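Local coordinates for protein DMATS type aromatic prenyltransferase (Micromonospora olivasterospora, PDB 6ZRY) that probably transfers a dimethylallyl group to carbon 6 of the indole ring of tryptophan, as a bacterial aromatic prenyltransferase of the ABBA-barrel fold, at residues A21-L35 against C133-F145. Residues are numbered along the deposited sequence; the frame is centred on the assembly and turned at random.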
ATOM      1  N   ALA A  21       6.999  13.117 -11.841  1.00 36.32           N
ATOM      2  CA  ALA A  21       7.049  13.593 -10.437  1.00 35.73           C
ATOM      3  C   ALA A  21       8.266  14.517 -10.210  1.00 36.56           C
ATOM      4  O   ALA A  21       8.317  15.169  -9.130  1.00 36.87           O
ATOM      5  CB  ALA A  21       7.086  12.402  -9.502  1.00 35.02           C
ATOM      6  N   GLY A  22       9.216  14.554 -11.158  1.00 35.97           N
ATOM      7  CA  GLY A  22      10.467  15.324 -11.047  1.00 36.91           C
ATOM      8  C   GLY A  22      11.394  14.746  -9.989  1.00 36.66           C
ATOM      9  O   GLY A  22      12.203  15.510  -9.410  1.00 36.35           O
ATOM     10  N   ALA A  23      11.268  13.451  -9.718  1.00 35.65           N
ATOM     11  CA  ALA A  23      12.179  12.686  -8.845  1.00 35.79           C
ATOM     12  C   ALA A  23      13.368  12.231  -9.700  1.00 35.71           C
ATOM     13  O   ALA A  23      13.158  11.895 -10.870  1.00 35.60           O
ATOM     14  CB  ALA A  23      11.436  11.524  -8.211  1.00 35.72           C
ATOM     15  N   ASP A  24      14.580  12.283  -9.153  1.00 36.03           N
ATOM     16  CA  ASP A  24      15.795  11.790  -9.844  1.00 35.63           C
ATOM     17  C   ASP A  24      15.683  10.272 -10.000  1.00 33.88           C
ATOM     18  O   ASP A  24      15.488   9.584  -9.008  1.00 32.45           O
ATOM     19  CB  ASP A  24      17.065  12.127  -9.076  1.00 37.08           C
ATOM     20  CG  ASP A  24      18.299  11.712  -9.850  1.00 38.33           C
ATOM     21  OD1 ASP A  24      18.700  12.482 -10.726  1.00 41.24           O
ATOM     22  OD2 ASP A  24      18.806  10.577  -9.617  1.00 38.55           O
ATOM     23  N   PRO A  25      15.837   9.719 -11.229  1.00 32.64           N
ATOM     24  CA  PRO A  25      15.574   8.297 -11.497  1.00 31.57           C
ATOM     25  C   PRO A  25      16.670   7.267 -11.174  1.00 30.24           C
ATOM     26  O   PRO A  25      16.365   6.069 -11.146  1.00 27.99           O
ATOM     27  CB  PRO A  25      15.380   8.286 -13.023  1.00 31.64           C
ATOM     28  CG  PRO A  25      16.327   9.371 -13.507  1.00 32.91           C
ATOM     29  CD  PRO A  25      16.250  10.443 -12.443  1.00 33.15           C
ATOM     30  N   VAL A  26      17.912   7.687 -10.940  1.00 30.34           N
ATOM     31  CA  VAL A  26      19.044   6.714 -10.870  1.00 30.20           C
ATOM     32  C   VAL A  26      18.800   5.768  -9.688  1.00 28.62           C
ATOM     33  O   VAL A  26      18.651   4.534  -9.906  1.00 27.03           O
ATOM     34  CB  VAL A  26      20.412   7.413 -10.790  1.00 31.78           C
ATOM     35  CG1 VAL A  26      21.541   6.391 -10.735  1.00 32.45           C
ATOM     36  CG2 VAL A  26      20.612   8.356 -11.961  1.00 32.69           C
ATOM     37  N   GLU A  27      18.686   6.322  -8.498  1.00 28.26           N
ATOM     38  CA  GLU A  27      18.566   5.536  -7.257  1.00 28.19           C
ATOM     39  C   GLU A  27      17.228   4.776  -7.276  1.00 25.43           C
ATOM     40  O   GLU A  27      17.196   3.601  -6.959  1.00 23.68           O
ATOM     41  CB  GLU A  27      18.793   6.464  -6.057  1.00 30.91           C
ATOM     42  CG  GLU A  27      18.669   5.789  -4.717  1.00 32.63           C
ATOM     43  CD  GLU A  27      19.730   4.760  -4.389  1.00 34.50           C
ATOM     44  OE1 GLU A  27      19.615   4.137  -3.322  1.00 36.05           O
ATOM     45  OE2 GLU A  27      20.658   4.579  -5.190  1.00 37.16           O
ATOM     46  N   PRO A  28      16.077   5.390  -7.650  1.00 24.39           N
ATOM     47  CA  PRO A  28      14.828   4.634  -7.739  1.00 23.24           C
ATOM     48  C   PRO A  28      14.909   3.406  -8.654  1.00 22.18           C
ATOM     49  O   PRO A  28      14.387   2.338  -8.286  1.00 20.54           O
ATOM     50  CB  PRO A  28      13.837   5.668  -8.283  1.00 23.18           C
ATOM     51  CG  PRO A  28      14.359   6.958  -7.671  1.00 23.93           C
ATOM     52  CD  PRO A  28      15.863   6.834  -7.869  1.00 24.26           C
ATOM     53  N   ARG A  29      15.543   3.544  -9.798  1.00 22.18           N
ATOM     54  CA  ARG A  29      15.647   2.426 -10.768  1.00 22.17           C
ATOM     55  C   ARG A  29      16.592   1.356 -10.224  1.00 21.26           C
ATOM     56  O   ARG A  29      16.319   0.164 -10.453  1.00 19.74           O
ATOM     57  CB  ARG A  29      16.074   2.932 -12.136  1.00 22.88           C
ATOM     58  CG  ARG A  29      15.061   3.850 -12.777  1.00 24.05           C
ATOM     59  CD  ARG A  29      15.651   4.464 -14.018  1.00 25.09           C
ATOM     60  NE  ARG A  29      15.803   3.449 -15.044  1.00 25.29           N
ATOM     61  CZ  ARG A  29      16.351   3.656 -16.234  1.00 27.31           C
ATOM     62  NH1 ARG A  29      16.410   2.668 -17.109  1.00 27.46           N
ATOM     63  NH2 ARG A  29      16.840   4.849 -16.540  1.00 27.57           N
ATOM     64  N   ASN A  30      17.636   1.760  -9.508  1.00 21.60           N
ATOM     65  CA  ASN A  30      18.572   0.823  -8.818  1.00 22.34           C
ATOM     66  C   ASN A  30      17.809   0.069  -7.728  1.00 20.97           C
ATOM     67  O   ASN A  30      18.037  -1.137  -7.567  1.00 20.28           O
ATOM     68  CB  ASN A  30      19.793   1.547  -8.246  1.00 25.26           C
ATOM     69  CG  ASN A  30      20.791   1.923  -9.324  1.00 27.47           C
ATOM     70  OD1 ASN A  30      20.775   1.340 -10.418  1.00 29.85           O
ATOM     71  ND2 ASN A  30      21.660   2.887  -9.034  1.00 28.87           N
ATOM     72  N   LEU A  31      16.921   0.756  -7.004  1.00 19.89           N
ATOM     73  CA  LEU A  31      16.207   0.137  -5.875  1.00 19.38           C
ATOM     74  C   LEU A  31      15.142  -0.814  -6.432  1.00 18.37           C
ATOM     75  O   LEU A  31      15.037  -1.912  -5.890  1.00 18.82           O
ATOM     76  CB  LEU A  31      15.648   1.216  -4.956  1.00 19.48           C
ATOM     77  CG  LEU A  31      16.701   1.991  -4.172  1.00 19.77           C
ATOM     78  CD1 LEU A  31      16.065   3.147  -3.445  1.00 20.35           C
ATOM     79  CD2 LEU A  31      17.439   1.095  -3.204  1.00 19.91           C
ATOM     80  N   LEU A  32      14.433  -0.449  -7.520  1.00 18.05           N
ATOM     81  CA  LEU A  32      13.435  -1.358  -8.129  1.00 17.76           C
ATOM     82  C   LEU A  32      14.112  -2.660  -8.583  1.00 17.98           C
ATOM     83  O   LEU A  32      13.525  -3.747  -8.337  1.00 17.33           O
ATOM     84  CB  LEU A  32      12.716  -0.664  -9.286  1.00 17.63           C
ATOM     85  CG  LEU A  32      11.797  -1.547 -10.138  1.00 17.56           C
ATOM     86  CD1 LEU A  32      10.608  -2.100  -9.319  1.00 17.43           C
ATOM     87  CD2 LEU A  32      11.298  -0.754 -11.339  1.00 18.04           C
ATOM     88  N   ALA A  33      15.265  -2.585  -9.269  1.00 18.59           N
ATOM     89  CA  ALA A  33      16.033  -3.775  -9.689  1.00 18.72           C
ATOM     90  C   ALA A  33      16.348  -4.650  -8.478  1.00 18.39           C
ATOM     91  O   ALA A  33      16.184  -5.861  -8.581  1.00 17.84           O
ATOM     92  CB  ALA A  33      17.299  -3.364 -10.437  1.00 20.08           C
ATOM     93  N   GLY A  34      16.779  -4.058  -7.362  1.00 18.43           N
ATOM     94  CA  GLY A  34      17.052  -4.793  -6.102  1.00 18.24           C
ATOM     95  C   GLY A  34      15.800  -5.468  -5.584  1.00 17.45           C
ATOM     96  O   GLY A  34      15.849  -6.646  -5.225  1.00 17.31           O
ATOM     97  N   LEU A  35      14.691  -4.736  -5.542  1.00 17.08           N
ATOM     98  CA  LEU A  35      13.423  -5.243  -4.982  1.00 16.51           C
ATOM     99  C   LEU A  35      12.952  -6.424  -5.836  1.00 15.96           C
ATOM    100  O   LEU A  35      12.483  -7.437  -5.276  1.00 15.50           O
ATOM    101  CB  LEU A  35      12.389  -4.099  -4.976  1.00 16.56           C
ATOM    102  CG  LEU A  35      11.032  -4.476  -4.434  1.00 17.01           C
ATOM    103  CD1 LEU A  35      11.149  -5.098  -3.054  1.00 17.65           C
ATOM    104  CD2 LEU A  35      10.114  -3.277  -4.407  1.00 17.29           C
ATOM    105  N   CYS A 133       7.749  -4.387   1.137  1.00 18.30           N
ATOM    106  CA  CYS A 133       8.626  -3.213   1.089  1.00 20.17           C
ATOM    107  C   CYS A 133       7.833  -2.085   0.416  1.00 20.17           C
ATOM    108  O   CYS A 133       7.154  -2.409  -0.573  1.00 20.10           O
ATOM    109  CB  CYS A 133       9.839  -3.582   0.212  1.00 20.53           C
ATOM    110  SG  CYS A 133      10.933  -2.221  -0.065  1.00 28.11           S
ATOM    111  N   SER A 134       7.906  -0.848   0.918  1.00 20.20           N
ATOM    112  CA  SER A 134       7.489   0.382   0.190  1.00 20.50           C
ATOM    113  C   SER A 134       8.721   1.282   0.007  1.00 20.79           C
ATOM    114  O   SER A 134       9.383   1.554   0.980  1.00 20.19           O
ATOM    115  CB  SER A 134       6.347   1.096   0.896  1.00 21.16           C
ATOM    116  OG  SER A 134       5.922   2.202   0.158  1.00 22.05           O
ATOM    117  N   LEU A 135       9.004   1.665  -1.225  1.00 20.36           N
ATOM    118  CA  LEU A 135      10.088   2.600  -1.617  1.00 21.73           C
ATOM    119  C   LEU A 135       9.427   3.940  -1.879  1.00 21.88           C
ATOM    120  O   LEU A 135       8.426   3.944  -2.613  1.00 21.66           O
ATOM    121  CB  LEU A 135      10.790   2.095  -2.876  1.00 22.38           C
ATOM    122  CG  LEU A 135      11.390   0.690  -2.824  1.00 23.31           C
ATOM    123  CD1 LEU A 135      11.839   0.244  -4.195  1.00 23.80           C
ATOM    124  CD2 LEU A 135      12.540   0.629  -1.867  1.00 24.19           C
ATOM    125  N   VAL A 136       9.905   5.011  -1.248  1.00 22.15           N
ATOM    126  CA  VAL A 136       9.229   6.328  -1.301  1.00 22.50           C
ATOM    127  C   VAL A 136      10.176   7.347  -1.918  1.00 23.01           C
ATOM    128  O   VAL A 136      11.238   7.560  -1.343  1.00 23.43           O
ATOM    129  CB  VAL A 136       8.762   6.762   0.085  1.00 22.80           C
ATOM    130  CG1 VAL A 136       8.041   8.096   0.036  1.00 22.81           C
ATOM    131  CG2 VAL A 136       7.907   5.683   0.751  1.00 23.25           C
ATOM    132  N   PHE A 137       9.770   7.961  -3.023  1.00 23.77           N
ATOM    133  CA  PHE A 137      10.604   8.879  -3.851  1.00 25.98           C
ATOM    134  C   PHE A 137       9.954  10.264  -3.946  1.00 28.56           C
ATOM    135  O   PHE A 137       8.758  10.375  -4.187  1.00 25.81           O
ATOM    136  CB  PHE A 137      10.774   8.333  -5.270  1.00 25.23           C
ATOM    137  CG  PHE A 137      11.144   6.879  -5.365  1.00 25.37           C
ATOM    138  CD1 PHE A 137      12.203   6.368  -4.642  1.00 25.96           C
ATOM    139  CD2 PHE A 137      10.449   6.023  -6.209  1.00 25.49           C
ATOM    140  CE1 PHE A 137      12.557   5.031  -4.756  1.00 25.59           C
ATOM    141  CE2 PHE A 137      10.816   4.695  -6.332  1.00 25.14           C
ATOM    142  CZ  PHE A 137      11.858   4.199  -5.597  1.00 25.43           C
ATOM    143  N   ARG A 138      10.752  11.306  -3.813  1.00 34.11           N
ATOM    144  CA  ARG A 138      10.289  12.709  -3.997  1.00 38.76           C
ATOM    145  C   ARG A 138      11.400  13.503  -4.641  1.00 40.44           C
ATOM    146  O   ARG A 138      12.566  13.049  -4.561  1.00 41.81           O
ATOM    147  CB  ARG A 138       9.929  13.378  -2.672  1.00 41.25           C
ATOM    148  CG  ARG A 138       9.293  12.443  -1.662  1.00 44.32           C
ATOM    149  CD  ARG A 138       9.172  13.081  -0.301  1.00 47.84           C
ATOM    150  NE  ARG A 138       8.640  12.146   0.679  1.00 51.16           N
ATOM    151  CZ  ARG A 138       8.539  12.391   1.985  1.00 54.80           C
ATOM    152  NH1 ARG A 138       8.941  13.554   2.491  1.00 56.46           N
ATOM    153  NH2 ARG A 138       8.033  11.465   2.784  1.00 55.91           N
ATOM    154  N   SER A 139      11.044  14.629  -5.268  1.00 40.94           N
ATOM    155  CA  SER A 139      11.992  15.703  -5.640  1.00 43.24           C
ATOM    156  C   SER A 139      12.672  16.177  -4.351  1.00 42.45           C
ATOM    157  O   SER A 139      11.965  16.391  -3.354  1.00 43.65           O
ATOM    158  CB  SER A 139      11.300  16.842  -6.390  1.00 43.63           C
ATOM    159  OG  SER A 139      10.233  17.386  -5.622  1.00 45.28           O
ATOM    160  N   SER A 140      13.998  16.234  -4.350  1.00 43.97           N
ATOM    161  CA  SER A 140      14.815  16.902  -3.309  1.00 43.98           C
ATOM    162  C   SER A 140      14.864  16.073  -2.016  1.00 44.01           C
ATOM    163  O   SER A 140      15.371  16.618  -1.004  1.00 44.58           O
ATOM    164  CB  SER A 140      14.286  18.291  -3.042  1.00 45.66           C
ATOM    165  OG  SER A 140      13.833  18.893  -4.253  1.00 46.40           O
ATOM    166  N   ARG A 141      14.398  14.808  -2.022  1.00 40.38           N
ATOM    167  CA  ARG A 141      14.614  13.899  -0.867  1.00 38.60           C
ATOM    168  C   ARG A 141      15.264  12.593  -1.333  1.00 35.48           C
ATOM    169  O   ARG A 141      14.966  12.136  -2.442  1.00 33.33           O
ATOM    170  CB  ARG A 141      13.305  13.674  -0.108  1.00 39.85           C
ATOM    171  CG  ARG A 141      12.587  14.966   0.262  1.00 41.13           C
ATOM    172  CD  ARG A 141      12.186  15.053   1.725  1.00 41.42           C
ATOM    173  NE  ARG A 141      11.907  16.428   2.115  1.00 42.82           N
ATOM    174  CZ  ARG A 141      12.711  17.183   2.878  1.00 43.54           C
ATOM    175  N   ARG A 142      16.130  12.033  -0.494  1.00 33.17           N
ATOM    176  CA  ARG A 142      16.702  10.681  -0.669  1.00 32.73           C
ATOM    177  C   ARG A 142      15.540   9.689  -0.557  1.00 30.63           C
ATOM    178  O   ARG A 142      14.583   9.966   0.162  1.00 28.71           O
ATOM    179  CB  ARG A 142      17.762  10.429   0.411  1.00 33.55           C
ATOM    180  N   PRO A 143      15.570   8.514  -1.230  1.00 30.06           N
ATOM    181  CA  PRO A 143      14.521   7.507  -1.026  1.00 28.85           C
ATOM    182  C   PRO A 143      14.329   7.130   0.449  1.00 28.00           C
ATOM    183  O   PRO A 143      15.297   7.096   1.173  1.00 27.72           O
ATOM    184  CB  PRO A 143      15.026   6.293  -1.798  1.00 29.18           C
ATOM    185  CG  PRO A 143      15.927   6.891  -2.860  1.00 30.36           C
ATOM    186  CD  PRO A 143      16.569   8.096  -2.211  1.00 30.44           C
ATOM    187  N   GLU A 144      13.087   6.872   0.844  1.00 27.34           N
ATOM    188  CA  GLU A 144      12.705   6.349   2.177  1.00 27.06           C
ATOM    189  C   GLU A 144      12.233   4.908   2.015  1.00 24.98           C
ATOM    190  O   GLU A 144      11.649   4.577   0.976  1.00 25.08           O
ATOM    191  CB  GLU A 144      11.560   7.140   2.818  1.00 29.36           C
ATOM    192  CG  GLU A 144      11.793   8.623   2.926  1.00 32.46           C
ATOM    193  CD  GLU A 144      10.708   9.356   3.717  1.00 33.98           C
ATOM    194  OE1 GLU A 144      10.828  10.582   3.871  1.00 39.12           O
ATOM    195  OE2 GLU A 144       9.758   8.699   4.183  1.00 34.63           O
ATOM    196  N   PHE A 145      12.457   4.093   3.019  1.00 23.39           N
ATOM    197  CA  PHE A 145      12.015   2.696   3.043  1.00 22.12           C
ATOM    198  C   PHE A 145      10.938   2.540   4.108  1.00 21.78           C
ATOM    199  O   PHE A 145      11.100   3.064   5.225  1.00 21.75           O
ATOM    200  CB  PHE A 145      13.211   1.795   3.301  1.00 21.70           C
ATOM    201  CG  PHE A 145      14.302   1.899   2.255  1.00 21.66           C
ATOM    202  CD1 PHE A 145      15.299   2.857   2.349  1.00 22.14           C
ATOM    203  CD2 PHE A 145      14.325   1.037   1.169  1.00 21.33           C
ATOM    204  CE1 PHE A 145      16.306   2.940   1.391  1.00 22.48           C
ATOM    205  CE2 PHE A 145      15.328   1.125   0.203  1.00 22.25           C
ATOM    206  CZ  PHE A 145      16.323   2.074   0.319  1.00 22.18           C
TER
HETATM  207  O   HOH W   1       8.327  14.834  -6.466  1.00 44.10           O
HETATM  208  O   HOH W   2      14.478  12.942  -6.406  1.00 41.73           O
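Leu31 meets the hairpin of strands 133-138 and 141-145 through CB and both terminal methyls, a compact example of a helix laid on a sheet by apolar contacts. Its CB sits 4.0 Å from Leu135 CD1. With CG anti to the carbonyl carbon (chi1 -70°), the branches spread over the hairpin: CD1 packs 3.7 Å from Pro143 CB and also approaches the edge of the Phe137 ring, while CD2 meets the edge of the Phe145 ring, in its plane, 3.8 Å from CZ. One turn earlier, Pro28 lays CB over the centre of the Phe137 ring, 3.6 Å from the centroid, a CH-pi contact. Glu27 lays its CG methylene across Pro143, 3.5 Å from Pro143 CG, and its carboxylate turns to a salt bridge with Arg105. One turn beyond Leu31, Leu35 CD1 reaches Cys133 CB at 3.8 Å. Around the link between helices 6-21 and 26-35, one water joins Ala21 O to Ser139 N, another Asp24 N to Arg138 O. Helix 26-35 runs nearly antiparallel to strand 133-138 (170°), on the outer, helical layer of the ABBA barrel. The chemistry is consistent with a joint held mainly by apolar packing around buried Pro28, Leu31 and Leu35, with water-mediated links ahead of helix 26-35.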